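Local coordinates for erythrocyte membrane protein 1 (Plasmodium falciparum, PDB 6S8T), which probably binds a host cell-surface receptor, this chain being the ICAM-1-binding DBLbeta domain of a much longer PfEMP1 protein linked to cytoadhesion of infected erythrocytes, at residues N86-R89 and G93-W96. Numbering follows the deposited sequence.
Sequences NNER and GTEW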
# COMPACT_ATOMS: atom_id res chain seq x y z
N ASN A 86 -7.83 4.01 18.21
CA ASN A 86 -8.46 5.31 18.14
C ASN A 86 -9.41 5.45 16.96
O ASN A 86 -9.97 6.53 16.76
CB ASN A 86 -7.40 6.41 18.07
CG ASN A 86 -6.54 6.47 19.32
OD1 ASN A 86 -7.03 6.29 20.43
ND2 ASN A 86 -5.24 6.69 19.13
N ASN A 87 -9.61 4.38 16.18
CA ASN A 87 -10.48 4.39 15.01
C ASN A 87 -10.06 5.49 14.03
O ASN A 87 -10.83 6.40 13.70
CB ASN A 87 -11.95 4.53 15.42
CG ASN A 87 -12.46 3.33 16.18
OD1 ASN A 87 -12.88 2.34 15.58
ND2 ASN A 87 -12.41 3.41 17.51
N GLU A 88 -8.82 5.38 13.56
CA GLU A 88 -8.28 6.32 12.59
C GLU A 88 -7.98 5.68 11.24
O GLU A 88 -7.60 6.40 10.31
CB GLU A 88 -6.99 6.96 13.12
CG GLU A 88 -7.18 7.81 14.36
CD GLU A 88 -5.87 8.35 14.88
OE1 GLU A 88 -4.81 7.81 14.51
OE2 GLU A 88 -5.90 9.33 15.65
N ARG A 89 -8.18 4.37 11.10
CA ARG A 89 -7.60 3.64 9.96
C ARG A 89 -8.14 4.14 8.63
O ARG A 89 -7.38 4.28 7.66
CB ARG A 89 -7.86 2.14 10.11
CG ARG A 89 -7.13 1.30 9.07
CD ARG A 89 -7.31 -0.19 9.29
NE ARG A 89 -6.47 -0.97 8.39
CZ ARG A 89 -6.49 -2.30 8.29
NH1 ARG A 89 -5.68 -2.90 7.42
NH2 ARG A 89 -7.31 -3.02 9.04
N GLY A 93 -8.80 12.60 6.56
CA GLY A 93 -8.03 13.63 7.21
C GLY A 93 -6.94 13.14 8.14
O GLY A 93 -6.18 13.96 8.66
N THR A 94 -6.86 11.83 8.38
CA THR A 94 -5.81 11.29 9.24
C THR A 94 -4.44 11.54 8.62
O THR A 94 -4.18 11.18 7.47
CB THR A 94 -6.01 9.79 9.46
OG1 THR A 94 -7.24 9.56 10.16
CG2 THR A 94 -4.86 9.20 10.27
N GLU A 95 -3.55 12.17 9.40
CA GLU A 95 -2.24 12.56 8.90
C GLU A 95 -1.30 11.36 8.89
O GLU A 95 -1.14 10.67 9.90
CB GLU A 95 -1.67 13.69 9.75
CG GLU A 95 -2.50 14.97 9.71
CD GLU A 95 -2.11 15.97 10.79
OE1 GLU A 95 -1.31 15.61 11.68
OE2 GLU A 95 -2.59 17.12 10.73
N TRP A 96 -0.67 11.12 7.74
CA TRP A 96 0.32 10.05 7.65
C TRP A 96 1.59 10.46 8.39
O TRP A 96 2.04 11.60 8.31
CB TRP A 96 0.65 9.75 6.18
CG TRP A 96 -0.50 9.25 5.35
CD1 TRP A 96 -1.83 9.55 5.51
CD2 TRP A 96 -0.43 8.34 4.24
NE1 TRP A 96 -2.58 8.90 4.56
CE2 TRP A 96 -1.75 8.15 3.77
CE3 TRP A 96 0.62 7.68 3.59
CZ2 TRP A 96 -2.04 7.32 2.69
CZ3 TRP A 96 0.33 6.87 2.52
CH2 TRP A 96 -0.99 6.69 2.08
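T94 meets E88 through one hydroxyl-to-carbonyl approach inside the long loop that joins helix 16-32 to strand 97-98 of this largely helical Duffy-binding-like domain. The polar evidence is a separation of 3.2 Å between T94 OG1 and E88 O, with an angle of about 130° at E88 O between its carbonyl carbon and T94 OG1, so the hydroxyl approaches well off the line of the C=O bond. T94 OG1 is also hydrogen-bonded to the backbone O of K91, one of the three residues between the two segments, which puts two carbonyl oxygens around one hydroxyl. T94 has OG1 opposite its own carbonyl carbon (chi1 -64°), and the methyl then takes the place opposite the backbone N.

Van der Waals contact adds little. T94 CG2 lies 3.9 Å from E88 O, so hydroxyl and methyl both border the same carbonyl oxygen, while E88 CB is 3.9 Å from T94 OG1. Only 92 Å² is buried in total, and the nearest CA atoms, those of E88 and T94, are 6.5 Å apart, as fits a loop doubling back through one side chain rather than paired backbones.

Among charged and polar partners outside, D84 holds the backbone N-H groups of E88 and R89 within the loop through its two carboxylate oxygens. A salt bridge from R89 to D152 links 86-89 to helix 137-163. On the other limb, E95 forms a salt bridge with K353 and W96 O accepts a bond from Q357, both on helix 335-372. T94 O lies in the plane of the W96 indole at its edge, 3.5 Å from W96 CD1.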